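Local coordinates for macrolide export ATP-binding/permease protein MacB (Actinobacillus actinomycetemcomitans, PDB 3FTJ), which probably exports macrolides as the homodimeric inner-membrane ABC transporter of the tripartite MacAB-TdeA efflux system, and is represented here by its periplasmic region, at residues A[14-19]-A[178-183]; A[49-54]-A[78-83]; A[89-94]-A[138-143]; A[108-113]-A[155-160]. All blocks are in the same frame, centred on the assembly; numbering follows the deposited sequence.

Interaction 1. Residues A[14-19]-A[178-183]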
loop_
_atom_site.group_PDB
_atom_site.type_symbol
_atom_site.label_atom_id
_atom_site.label_comp_id
_atom_site.label_asym_id
_atom_site.label_seq_id
_atom_site.Cartn_x
_atom_site.Cartn_y
_atom_site.Cartn_z
ATOM N N ASN A 14 -5.413 10.757 10.258
ATOM C CA ASN A 14 -6.632 10.606 9.468
ATOM C C ASN A 14 -6.598 9.392 8.541
ATOM O O ASN A 14 -7.481 9.222 7.698
ATOM C CB ASN A 14 -6.928 11.883 8.676
ATOM C CG ASN A 14 -7.777 12.877 9.463
ATOM O OD1 ASN A 14 -8.693 12.490 10.195
ATOM N ND2 ASN A 14 -7.479 14.164 9.306
ATOM N N THR A 15 -5.579 8.553 8.702
ATOM C CA THR A 15 -5.475 7.322 7.933
ATOM C C THR A 15 -5.394 6.098 8.838
ATOM O O THR A 15 -4.836 6.154 9.931
ATOM C CB THR A 15 -4.237 7.326 7.028
ATOM O OG1 THR A 15 -3.061 7.309 7.841
ATOM C CG2 THR A 15 -4.223 8.564 6.144
ATOM N N MET A 16 -5.964 4.993 8.375
ATOM C CA MET A 16 -5.870 3.725 9.083
ATOM C C MET A 16 -5.516 2.659 8.074
ATOM O O MET A 16 -6.004 2.696 6.947
ATOM C CB MET A 16 -7.198 3.366 9.732
ATOM C CG MET A 16 -7.691 4.400 10.708
ATOM S SD MET A 16 -9.285 3.949 11.401
ATOM C CE MET A 16 -9.557 5.376 12.454
ATOM N N THR A 17 -4.671 1.715 8.479
ATOM C CA THR A 17 -4.286 0.604 7.616
ATOM C C THR A 17 -4.794 -0.699 8.211
ATOM O O THR A 17 -4.514 -1.020 9.368
ATOM C CB THR A 17 -2.755 0.532 7.421
ATOM O OG1 THR A 17 -2.277 1.785 6.911
ATOM C CG2 THR A 17 -2.375 -0.591 6.443
ATOM N N ILE A 18 -5.555 -1.437 7.416
ATOM C CA ILE A 18 -6.097 -2.717 7.836
ATOM C C ILE A 18 -5.221 -3.863 7.318
ATOM O O ILE A 18 -4.918 -3.928 6.126
ATOM C CB ILE A 18 -7.530 -2.876 7.331
ATOM C CG1 ILE A 18 -8.337 -1.620 7.676
ATOM C CG2 ILE A 18 -8.174 -4.116 7.930
ATOM C CD1 ILE A 18 -9.367 -1.259 6.655
ATOM N N PHE A 19 -4.818 -4.752 8.223
ATOM C CA PHE A 19 -3.915 -5.859 7.915
ATOM C C PHE A 19 -4.566 -7.208 8.210
ATOM O O PHE A 19 -5.376 -7.321 9.122
ATOM C CB PHE A 19 -2.658 -5.772 8.783
ATOM C CG PHE A 19 -1.746 -4.637 8.431
ATOM C CD1 PHE A 19 -0.814 -4.770 7.420
ATOM C CD2 PHE A 19 -1.807 -3.445 9.126
ATOM C CE1 PHE A 19 0.030 -3.731 7.096
ATOM C CE2 PHE A 19 -0.961 -2.405 8.808
ATOM C CZ PHE A 19 -0.042 -2.549 7.795
ATOM N N VAL A 178 -7.154 3.244 4.426
ATOM C CA VAL A 178 -8.301 4.115 4.214
ATOM C C VAL A 178 -7.969 5.520 4.702
ATOM O O VAL A 178 -7.275 5.691 5.705
ATOM C CB VAL A 178 -9.580 3.608 4.945
ATOM C CG1 VAL A 178 -9.880 2.154 4.595
ATOM C CG2 VAL A 178 -9.443 3.766 6.436
ATOM N N LYS A 179 -8.449 6.523 3.974
ATOM C CA LYS A 179 -8.340 7.903 4.419
ATOM C C LYS A 179 -9.692 8.272 4.988
ATOM O O LYS A 179 -10.712 8.171 4.302
ATOM C CB LYS A 179 -7.992 8.824 3.253
ATOM C CG LYS A 179 -7.101 10.009 3.617
ATOM C CD LYS A 179 -7.835 11.060 4.437
ATOM C CE LYS A 179 -7.000 12.336 4.547
ATOM N NZ LYS A 179 -7.693 13.431 5.289
ATOM N N ILE A 180 -9.691 8.678 6.253
ATOM C CA ILE A 180 -10.915 9.005 6.974
ATOM C C ILE A 180 -11.398 10.416 6.623
ATOM O O ILE A 180 -10.589 11.327 6.431
ATOM C CB ILE A 180 -10.679 8.877 8.499
ATOM C CG1 ILE A 180 -10.643 7.407 8.903
ATOM C CG2 ILE A 180 -11.752 9.576 9.283
ATOM C CD1 ILE A 180 -11.879 6.641 8.491
ATOM N N SER A 181 -12.714 10.582 6.509
ATOM C CA SER A 181 -13.302 11.903 6.296
ATOM C C SER A 181 -12.748 12.884 7.323
ATOM O O SER A 181 -12.619 12.559 8.505
ATOM C CB SER A 181 -14.835 11.853 6.395
ATOM O OG SER A 181 -15.399 11.049 5.368
ATOM N N ASP A 182 -12.419 14.084 6.862
ATOM C CA ASP A 182 -11.837 15.103 7.725
ATOM C C ASP A 182 -12.734 15.423 8.926
ATOM O O ASP A 182 -12.242 15.713 10.015
ATOM C CB ASP A 182 -11.553 16.379 6.919
ATOM C CG ASP A 182 -10.786 16.106 5.628
ATOM O OD1 ASP A 182 -10.831 16.965 4.717
ATOM O OD2 ASP A 182 -10.142 15.036 5.521
ATOM N N ASP A 183 -14.047 15.354 8.728
ATOM C CA ASP A 183 -14.989 15.790 9.757
ATOM C C ASP A 183 -15.617 14.666 10.589
ATOM O O ASP A 183 -16.702 14.844 11.141
ATOM C CB ASP A 183 -16.090 16.672 9.144
ATOM C CG ASP A 183 -16.858 15.969 8.033
ATOM O OD1 ASP A 183 -17.040 14.736 8.120
ATOM O OD2 ASP A 183 -17.278 16.651 7.070
#
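An antiparallel strand pair joins the first strand of the periplasmic core, at Thr-15 and Met-16, to the strand ending at Ile-180. The short strand axes approach to 5.0 Å and their directions differ by 150°. Met-16 and Val-178 form the hydrogen-bonded pair: Met-16 N donates to Val-178 O at 3.1 Å, and Val-178 N returns a bond of 2.8 Å to Met-16 O. Where the second strand runs out, Ile-180 N reaches Asn-14 O at 2.7 Å in a nearly straight bond, holding the residue just before the first strand. Thr-15 and Lys-179, next along the ladder, form the non-hydrogen-bonded pair, with Thr-15 CA close to Val-178 O in a CA-H...O contact.

On the face of Met-16 and Val-178 the contact is apolar. CB of Met-16 meets CG2 of Val-178 at 4.0 Å, while the extended thioether chain carries CE to CG1 of Ile-180. The other branch of Val-178, CG1, touches CD1 of Ile-18 at 4.0 Å. Leu-193 and Ala-189 of helix 186-201 cover this side.

On the other face, Lys-179 bends at its second torsion (chi2 -72°), and its chain passes CG2 of Thr-15 and CB of Asn-14. NZ of Lys-179 then makes a 2.9 Å salt bridge with Asp-182 OD2 in the same segment; that carboxylate oxygen also receives Gln-50 NE2. A second partner probably helps fix the carboxylate and, with it, the lysine tip. The pair is an antiparallel ladder of the mixed sheet of the periplasmic core, with helix 186-201 packed on its apolar face.

Interaction 2. Residues A[49-54]-A[78-83]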
loop_
_atom_site.group_PDB
_atom_site.type_symbol
_atom_site.label_atom_id
_atom_site.label_comp_id
_atom_site.label_asym_id
_atom_site.label_seq_id
_atom_site.Cartn_x
_atom_site.Cartn_y
_atom_site.Cartn_z
ATOM N N ILE A 49 -15.630 7.603 4.599
ATOM C CA ILE A 49 -14.355 7.209 4.005
ATOM C C ILE A 49 -14.046 8.019 2.743
ATOM O O ILE A 49 -14.851 8.078 1.818
ATOM C CB ILE A 49 -14.320 5.691 3.713
ATOM C CG1 ILE A 49 -14.186 4.912 5.020
ATOM C CG2 ILE A 49 -13.154 5.346 2.786
ATOM C CD1 ILE A 49 -14.404 3.416 4.880
ATOM N N GLN A 50 -12.877 8.646 2.723
ATOM C CA GLN A 50 -12.493 9.550 1.642
ATOM C C GLN A 50 -11.739 8.842 0.507
ATOM O O GLN A 50 -11.894 9.185 -0.665
ATOM C CB GLN A 50 -11.652 10.700 2.200
ATOM C CG GLN A 50 -11.136 11.657 1.147
ATOM C CD GLN A 50 -10.432 12.867 1.743
ATOM O OE1 GLN A 50 -9.871 13.694 1.019
ATOM N NE2 GLN A 50 -10.461 12.978 3.069
ATOM N N SER A 51 -10.915 7.862 0.855
ATOM C CA SER A 51 -10.237 7.059 -0.156
ATOM C C SER A 51 -9.798 5.716 0.406
ATOM O O SER A 51 -9.595 5.564 1.610
ATOM C CB SER A 51 -9.030 7.800 -0.731
ATOM O OG SER A 51 -7.948 7.805 0.186
ATOM N N VAL A 52 -9.657 4.747 -0.488
ATOM C CA VAL A 52 -9.273 3.391 -0.126
ATOM C C VAL A 52 -8.152 2.904 -1.047
ATOM O O VAL A 52 -8.277 2.960 -2.273
ATOM C CB VAL A 52 -10.476 2.452 -0.246
ATOM C CG1 VAL A 52 -10.084 1.022 0.096
ATOM C CG2 VAL A 52 -11.616 2.947 0.654
ATOM N N THR A 53 -7.066 2.422 -0.452
ATOM C CA THR A 53 -5.925 1.933 -1.215
ATOM C C THR A 53 -5.589 0.488 -0.877
ATOM O O THR A 53 -5.091 0.205 0.208
ATOM C CB THR A 53 -4.691 2.791 -0.936
ATOM O OG1 THR A 53 -4.991 4.152 -1.266
ATOM C CG2 THR A 53 -3.515 2.313 -1.761
ATOM N N PRO A 54 -5.871 -0.434 -1.801
ATOM C CA PRO A 54 -5.502 -1.844 -1.632
ATOM C C PRO A 54 -3.987 -1.989 -1.739
ATOM O O PRO A 54 -3.356 -1.175 -2.402
ATOM C CB PRO A 54 -6.182 -2.534 -2.821
ATOM C CG PRO A 54 -7.192 -1.533 -3.340
ATOM C CD PRO A 54 -6.615 -0.193 -3.049
ATOM N N GLY A 78 -3.273 1.071 -4.869
ATOM C CA GLY A 78 -4.283 1.943 -5.444
ATOM C C GLY A 78 -3.766 3.304 -5.889
ATOM O O GLY A 78 -2.699 3.751 -5.465
ATOM N N GLU A 79 -4.548 3.973 -6.734
ATOM C CA GLU A 79 -4.247 5.332 -7.204
ATOM C C GLU A 79 -3.856 6.322 -6.097
ATOM O O GLU A 79 -2.946 7.120 -6.280
ATOM C CB GLU A 79 -5.438 5.878 -7.997
ATOM C CG GLU A 79 -5.367 7.367 -8.286
ATOM C CD GLU A 79 -6.420 7.801 -9.286
ATOM O OE1 GLU A 79 -7.509 7.183 -9.302
ATOM O OE2 GLU A 79 -6.152 8.749 -10.061
ATOM N N GLN A 80 -4.537 6.262 -4.953
ATOM C CA GLN A 80 -4.287 7.201 -3.851
ATOM C C GLN A 80 -3.092 6.833 -2.980
ATOM O O GLN A 80 -2.807 7.515 -1.989
ATOM C CB GLN A 80 -5.532 7.354 -2.958
ATOM C CG GLN A 80 -6.770 7.904 -3.661
ATOM C CD GLN A 80 -6.462 9.137 -4.499
ATOM O OE1 GLN A 80 -5.814 10.075 -4.036
ATOM N NE2 GLN A 80 -6.923 9.132 -5.746
ATOM N N TYR A 81 -2.390 5.761 -3.337
ATOM C CA TYR A 81 -1.297 5.283 -2.495
ATOM C C TYR A 81 -0.239 6.353 -2.226
ATOM O O TYR A 81 0.185 6.542 -1.089
ATOM C CB TYR A 81 -0.637 4.031 -3.085
ATOM C CG TYR A 81 0.507 3.514 -2.241
ATOM C CD1 TYR A 81 1.803 3.918 -2.486
ATOM C CD2 TYR A 81 0.281 2.636 -1.185
ATOM C CE1 TYR A 81 2.856 3.460 -1.713
ATOM C CE2 TYR A 81 1.327 2.168 -0.409
ATOM C CZ TYR A 81 2.614 2.588 -0.677
ATOM O OH TYR A 81 3.671 2.141 0.085
ATOM N N PHE A 82 0.190 7.053 -3.269
ATOM C CA PHE A 82 1.301 7.990 -3.125
ATOM C C PHE A 82 0.944 9.173 -2.236
ATOM O O PHE A 82 1.760 9.623 -1.429
ATOM C CB PHE A 82 1.782 8.456 -4.496
ATOM C CG PHE A 82 2.108 7.326 -5.423
ATOM C CD1 PHE A 82 3.301 6.637 -5.296
ATOM C CD2 PHE A 82 1.208 6.933 -6.395
ATOM C CE1 PHE A 82 3.605 5.587 -6.147
ATOM C CE2 PHE A 82 1.507 5.885 -7.243
ATOM C CZ PHE A 82 2.708 5.209 -7.112
ATOM N N ASP A 83 -0.282 9.660 -2.376
ATOM C CA ASP A 83 -0.753 10.771 -1.566
ATOM C C ASP A 83 -0.830 10.409 -0.082
ATOM O O ASP A 83 -0.325 11.135 0.773
ATOM C CB ASP A 83 -2.121 11.247 -2.065
ATOM C CG ASP A 83 -2.671 12.407 -1.243
ATOM O OD1 ASP A 83 -1.874 13.301 -0.867
ATOM O OD2 ASP A 83 -3.895 12.417 -0.975
HETATM O O HOH W 1 -6.180 4.225 -4.196
#
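Ser-51 is the first residue of segment 49-54, the start of strand 49-64, to meet the turn at 78-81. It lies in a classic beta bulge, where Gln-50 and Ser-51 both face Lys-179, and its CB packs on CG of Gln-80 at 3.7 Å. Val-52 contributes its backbone: its carbonyl oxygen accepts from a water that in turn accepts from Gln-80 N at 2.7 Å.

Thr-53 follows and works with both branches. With CG2 anti to the backbone N and OG1 beside it (chi1 -58°), the methyl is directed at Gly-78 N and at CB of Tyr-81, 3.6 Å from the latter, and it sits at the edge of the tyrosine ring, near the ring plane. The hydroxyl OG1 lies 3.7 Å from CB of Gln-80 and is hydrogen-bonded to the same water at 3.2 Å. Pro-54 closes the row: its carbonyl oxygen receives a weak, bent bond from Gly-78 N, 3.3 Å long, and its CD lies 4.0 Å from CA of Gly-78.

The type I turn is held internally by Tyr-81 N to Gly-78 O. Strand and turn are thus joined mainly by packing around Thr-53 and by one water with three bonds, rather than by strong direct hydrogen bonds.

Interaction 3. Residues A[89-94]-A[138-143]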
loop_
_atom_site.group_PDB
_atom_site.type_symbol
_atom_site.label_atom_id
_atom_site.label_comp_id
_atom_site.label_asym_id
_atom_site.label_seq_id
_atom_site.Cartn_x
_atom_site.Cartn_y
_atom_site.Cartn_z
ATOM N N LEU A 89 5.826 13.088 -5.970
ATOM C CA LEU A 89 6.224 12.899 -7.363
ATOM C C LEU A 89 7.462 13.748 -7.642
ATOM O O LEU A 89 7.465 14.949 -7.383
ATOM C CB LEU A 89 5.090 13.276 -8.321
ATOM C CG LEU A 89 5.382 13.181 -9.829
ATOM C CD1 LEU A 89 5.747 11.765 -10.247
ATOM C CD2 LEU A 89 4.197 13.668 -10.646
ATOM N N LYS A 90 8.512 13.118 -8.155
ATOM C CA LYS A 90 9.761 13.808 -8.449
ATOM C C LYS A 90 9.981 13.941 -9.946
ATOM O O LYS A 90 10.726 14.814 -10.388
ATOM C CB LYS A 90 10.952 13.065 -7.836
ATOM C CG LYS A 90 10.989 13.091 -6.315
ATOM C CD LYS A 90 10.952 14.526 -5.795
ATOM C CE LYS A 90 10.738 14.576 -4.291
ATOM N NZ LYS A 90 10.501 15.970 -3.808
ATOM N N GLN A 91 9.337 13.078 -10.728
ATOM C CA GLN A 91 9.578 13.040 -12.165
ATOM C C GLN A 91 8.555 12.161 -12.901
ATOM O O GLN A 91 8.087 11.158 -12.366
ATOM C CB GLN A 91 11.002 12.541 -12.432
ATOM C CG GLN A 91 11.360 12.461 -13.890
ATOM C CD GLN A 91 12.708 11.815 -14.125
ATOM O OE1 GLN A 91 13.386 11.391 -13.184
ATOM N NE2 GLN A 91 13.107 11.735 -15.388
ATOM N N GLY A 92 8.208 12.542 -14.126
ATOM C CA GLY A 92 7.219 11.808 -14.899
ATOM C C GLY A 92 5.813 11.983 -14.359
ATOM O O GLY A 92 5.371 13.107 -14.118
ATOM N N ARG A 93 5.100 10.877 -14.171
ATOM C CA ARG A 93 3.729 10.927 -13.675
ATOM C C ARG A 93 3.431 9.777 -12.704
ATOM O O ARG A 93 4.189 8.807 -12.621
ATOM C CB ARG A 93 2.739 10.880 -14.837
ATOM C CG ARG A 93 2.572 9.490 -15.452
ATOM C CD ARG A 93 1.547 9.488 -16.573
ATOM N NE ARG A 93 1.383 8.179 -17.209
ATOM C CZ ARG A 93 0.592 7.210 -16.753
ATOM N NH1 ARG A 93 -0.101 7.386 -15.635
ATOM N NH2 ARG A 93 0.498 6.056 -17.409
ATOM N N LEU A 94 2.323 9.900 -11.976
ATOM C CA LEU A 94 1.847 8.853 -11.078
ATOM C C LEU A 94 0.778 8.011 -11.771
ATOM O O LEU A 94 0.360 8.325 -12.891
ATOM C CB LEU A 94 1.254 9.462 -9.802
ATOM C CG LEU A 94 2.155 10.343 -8.937
ATOM C CD1 LEU A 94 1.405 10.780 -7.687
ATOM C CD2 LEU A 94 3.436 9.613 -8.565
ATOM N N ILE A 138 6.927 4.923 -15.615
ATOM C CA ILE A 138 6.198 6.136 -15.970
ATOM C C ILE A 138 6.541 7.314 -15.056
ATOM O O ILE A 138 6.233 8.465 -15.374
ATOM C CB ILE A 138 4.651 5.920 -15.978
ATOM C CG1 ILE A 138 4.146 5.473 -14.601
ATOM C CG2 ILE A 138 4.242 4.918 -17.041
ATOM C CD1 ILE A 138 2.630 5.608 -14.439
ATOM N N GLY A 139 7.192 7.035 -13.932
ATOM C CA GLY A 139 7.493 8.084 -12.980
ATOM C C GLY A 139 8.375 7.645 -11.830
ATOM O O GLY A 139 8.772 6.475 -11.738
ATOM N N VAL A 140 8.669 8.602 -10.948
ATOM C CA VAL A 140 9.543 8.401 -9.801
ATOM C C VAL A 140 9.016 9.215 -8.628
ATOM O O VAL A 140 8.644 10.376 -8.798
ATOM C CB VAL A 140 10.978 8.889 -10.104
ATOM C CG1 VAL A 140 11.895 8.649 -8.910
ATOM C CG2 VAL A 140 11.523 8.199 -11.332
ATOM N N VAL A 141 8.979 8.611 -7.444
ATOM C CA VAL A 141 8.550 9.313 -6.238
ATOM C C VAL A 141 9.654 9.299 -5.186
ATOM O O VAL A 141 10.596 8.508 -5.273
ATOM C CB VAL A 141 7.288 8.679 -5.618
ATOM C CG1 VAL A 141 6.072 8.912 -6.505
ATOM C CG2 VAL A 141 7.503 7.189 -5.367
ATOM N N SER A 142 9.551 10.182 -4.199
ATOM C CA SER A 142 10.463 10.139 -3.065
ATOM C C SER A 142 10.192 8.849 -2.292
ATOM O O SER A 142 9.113 8.267 -2.414
ATOM C CB SER A 142 10.249 11.348 -2.165
ATOM O OG SER A 142 8.941 11.337 -1.626
ATOM N N ASP A 143 11.155 8.386 -1.507
ATOM C CA ASP A 143 10.977 7.105 -0.827
ATOM C C ASP A 143 10.450 7.199 0.603
ATOM O O ASP A 143 10.311 8.286 1.160
ATOM C CB ASP A 143 12.256 6.265 -0.875
ATOM C CG ASP A 143 13.504 7.101 -0.889
ATOM O OD1 ASP A 143 13.539 8.124 -0.176
ATOM O OD2 ASP A 143 14.450 6.731 -1.615
#
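The guanidinium of Arg-93 lies across Ile-138, whose CD1 methyl sits over the centre of one face, 3.4 Å above the plane. The arginine chain is extended from CG to NE, and a last torsion near a right angle (chi4 84°) turns the face of the head to CD1; the two side chains cross obliquely. CG2 of Ile-138 approaches NH2 at 3.9 Å. NH1 makes a salt bridge with Asp-99 and a weak bond to Leu-94 O, which stands out of the guanidinium plane on the side of the methyl; together they would hold the head in position.

The backbones pair antiparallel. Arg-93 N donates to Ile-138 O at 2.9 Å, and Val-140 N to Gln-91 O at 3.0 Å. Val-140 O takes two donors, a nearly straight bond of 2.8 Å from Lys-90 N and a weak one from Gln-91 N. Gly-92 and Gly-139 come together at a CA-CA distance of 4.2 Å; each CA also makes a CA-H...O contact, Gly-92 to Ile-138 O and Gly-139 to Arg-93 O.

Leu-94 and Val-141 meet at about a right angle, CD2 against CG1 at 3.4 Å, tighter than usual van der Waals contact. Farther along, CE of Lys-90 rests against CB of Ser-142, whose hydroxyl is bonded to Lys-88 N. Lys-90 and Gln-91 both facing Val-140 form a classic beta bulge, which here shifts the register by one residue as the chain turns a corner at Gln-91.

Interaction 4. Residues A[108-113]-A[155-160]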
loop_
_atom_site.group_PDB
_atom_site.type_symbol
_atom_site.label_atom_id
_atom_site.label_comp_id
_atom_site.label_asym_id
_atom_site.label_seq_id
_atom_site.Cartn_x
_atom_site.Cartn_y
_atom_site.Cartn_z
ATOM N N VAL A 108 5.873 2.883 -11.075
ATOM C CA VAL A 108 6.440 4.102 -10.519
ATOM C C VAL A 108 7.604 3.716 -9.606
ATOM O O VAL A 108 7.448 2.888 -8.712
ATOM C CB VAL A 108 5.376 4.923 -9.749
ATOM C CG1 VAL A 108 6.021 6.082 -9.011
ATOM C CG2 VAL A 108 4.292 5.429 -10.712
ATOM N N LEU A 109 8.776 4.302 -9.841
ATOM C CA LEU A 109 9.963 3.952 -9.074
ATOM C C LEU A 109 10.140 4.772 -7.800
ATOM O O LEU A 109 9.733 5.931 -7.705
ATOM C CB LEU A 109 11.222 4.071 -9.929
ATOM C CG LEU A 109 11.308 3.185 -11.167
ATOM C CD1 LEU A 109 12.703 3.299 -11.763
ATOM C CD2 LEU A 109 10.993 1.746 -10.815
ATOM N N ASP A 110 10.753 4.128 -6.821
ATOM C CA ASP A 110 11.243 4.770 -5.616
ATOM C C ASP A 110 12.481 5.591 -5.986
ATOM O O ASP A 110 13.170 5.284 -6.955
ATOM C CB ASP A 110 11.628 3.661 -4.636
ATOM C CG ASP A 110 12.022 4.173 -3.299
ATOM O OD1 ASP A 110 11.296 3.878 -2.322
ATOM O OD2 ASP A 110 13.061 4.861 -3.222
ATOM N N GLU A 111 12.760 6.636 -5.217
ATOM C CA GLU A 111 13.947 7.451 -5.436
ATOM C C GLU A 111 15.191 6.569 -5.465
ATOM O O GLU A 111 15.996 6.621 -6.402
ATOM C CB GLU A 111 14.075 8.484 -4.316
ATOM C CG GLU A 111 14.949 9.665 -4.643
ATOM C CD GLU A 111 14.205 10.732 -5.418
ATOM O OE1 GLU A 111 13.510 10.372 -6.394
ATOM O OE2 GLU A 111 14.318 11.927 -5.056
ATOM N N SER A 112 15.341 5.745 -4.438
ATOM C CA SER A 112 16.516 4.894 -4.334
ATOM C C SER A 112 16.500 3.746 -5.346
ATOM O O SER A 112 17.555 3.218 -5.708
ATOM C CB SER A 112 16.686 4.372 -2.904
ATOM O OG SER A 112 15.495 3.764 -2.441
ATOM N N ALA A 113 15.311 3.366 -5.810
ATOM C CA ALA A 113 15.205 2.354 -6.858
ATOM C C ALA A 113 15.730 2.930 -8.172
ATOM O O ALA A 113 16.513 2.283 -8.876
ATOM C CB ALA A 113 13.759 1.877 -7.018
ATOM N N ASN A 155 11.971 -0.484 -4.355
ATOM C CA ASN A 155 10.526 -0.463 -4.333
ATOM C C ASN A 155 9.993 -0.028 -5.688
ATOM O O ASN A 155 10.409 1.001 -6.226
ATOM C CB ASN A 155 10.035 0.470 -3.229
ATOM C CG ASN A 155 10.528 0.047 -1.851
ATOM O OD1 ASN A 155 10.304 -1.082 -1.422
ATOM N ND2 ASN A 155 11.209 0.951 -1.160
ATOM N N LEU A 156 9.094 -0.835 -6.249
ATOM C CA LEU A 156 8.365 -0.458 -7.457
ATOM C C LEU A 156 6.863 -0.461 -7.169
ATOM O O LEU A 156 6.366 -1.350 -6.479
ATOM C CB LEU A 156 8.664 -1.411 -8.615
ATOM C CG LEU A 156 10.094 -1.856 -8.941
ATOM C CD1 LEU A 156 10.208 -2.021 -10.447
ATOM C CD2 LEU A 156 11.143 -0.890 -8.462
ATOM N N TYR A 157 6.147 0.521 -7.710
ATOM C CA TYR A 157 4.713 0.646 -7.464
ATOM C C TYR A 157 3.901 0.555 -8.745
ATOM O O TYR A 157 4.130 1.303 -9.691
ATOM C CB TYR A 157 4.408 1.966 -6.756
ATOM C CG TYR A 157 5.228 2.165 -5.501
ATOM C CD1 TYR A 157 4.886 1.528 -4.322
ATOM C CD2 TYR A 157 6.346 2.979 -5.503
ATOM C CE1 TYR A 157 5.626 1.700 -3.171
ATOM C CE2 TYR A 157 7.099 3.157 -4.356
ATOM C CZ TYR A 157 6.729 2.515 -3.193
ATOM O OH TYR A 157 7.466 2.688 -2.048
ATOM N N SER A 158 2.937 -0.356 -8.750
ATOM C CA SER A 158 2.151 -0.667 -9.933
ATOM C C SER A 158 0.693 -0.777 -9.497
ATOM O O SER A 158 0.422 -0.919 -8.305
ATOM C CB SER A 158 2.657 -1.989 -10.522
ATOM O OG SER A 158 2.185 -2.216 -11.830
ATOM N N PRO A 159 -0.261 -0.694 -10.441
ATOM C CA PRO A 159 -1.659 -0.779 -9.996
ATOM C C PRO A 159 -1.960 -2.132 -9.377
ATOM O O PRO A 159 -1.495 -3.153 -9.902
ATOM C CB PRO A 159 -2.454 -0.620 -11.301
ATOM C CG PRO A 159 -1.523 0.106 -12.232
ATOM C CD PRO A 159 -0.156 -0.421 -11.885
ATOM N N TYR A 160 -2.722 -2.146 -8.283
ATOM C CA TYR A 160 -3.107 -3.399 -7.631
ATOM C C TYR A 160 -3.734 -4.367 -8.631
ATOM O O TYR A 160 -3.545 -5.578 -8.527
ATOM C CB TYR A 160 -4.069 -3.161 -6.453
ATOM C CG TYR A 160 -5.460 -2.666 -6.843
ATOM C CD1 TYR A 160 -6.420 -3.539 -7.332
ATOM C CD2 TYR A 160 -5.802 -1.320 -6.725
ATOM C CE1 TYR A 160 -7.697 -3.086 -7.703
ATOM C CE2 TYR A 160 -7.070 -0.854 -7.087
ATOM C CZ TYR A 160 -8.012 -1.746 -7.577
ATOM O OH TYR A 160 -9.269 -1.300 -7.931
#
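Val-108 and Tyr-157 form the hydrogen-bonded pair of an antiparallel ladder in the mixed sheet of the MacB periplasmic core, close before helix 111-118. The short strand axes lie 4.9 Å apart at closest approach.

Backbone bonds come first. Val-108 N donates to Tyr-157 O at 2.7 Å, Tyr-157 N returns to Val-108 O at 2.9 Å, and Asp-110 N adds a longer bond to Asn-155 O. This last carbonyl oxygen also lies against the methyl of Ala-113, so the first turn of the helix packs onto the strand beside it.

The apolar contacts are split between two faces. On one, Leu-109 and Leu-156 lie side by side and point the same way, their CD2 methyls 3.5 Å apart; CD2 of Leu-156 also reaches CB of Ala-113 at 4.1 Å. On the other, CB of Val-108 meets CB of Tyr-157. The Tyr-157 ring approaches Val-108 O obliquely through CD2 and packs against the rings of Tyr-81 and Tyr-75.

The polar side-chain contact joins the N-cap residue to the neighbouring strand. Asp-110 swings its carboxylate to the side away from its own N and lies alongside Asn-155, with the carboxylate and amide planes turned 48° apart. Asn-155 ND2 gives OD1 of Asp-110 a straight 3.2 Å bond (169° at the hydrogen); the acceptor lies in the amide plane, but the donor nitrogen stands above the carboxylate, 54° out of its plane.

Overall arrangement
From the N terminus, strand 15-20 pairs only later with strand 175-180, and interaction 1 closes the widest loop, with the other three contacts nested inside it. Within it, the hairpin of strands 49-64 and 67-77 returns to the turn before helix 81-85, closing interaction 2. After interaction 2, interactions 3 and 4 cross, because 108-113 falls between 89-94 and 138-143, and 155-160 comes after both. Backbone bonds from Lys-179 to Gln-50 and Ser-51 join interactions 1 and 2; Val-141 N to Leu-109 O joins 3 and 4. Phe-82 bridges interaction 2 to both, packing on Val-141, Leu-94, Val-108 and Tyr-157, whereas interaction 1 stays about 12 Å from interaction 4 between nearest atoms.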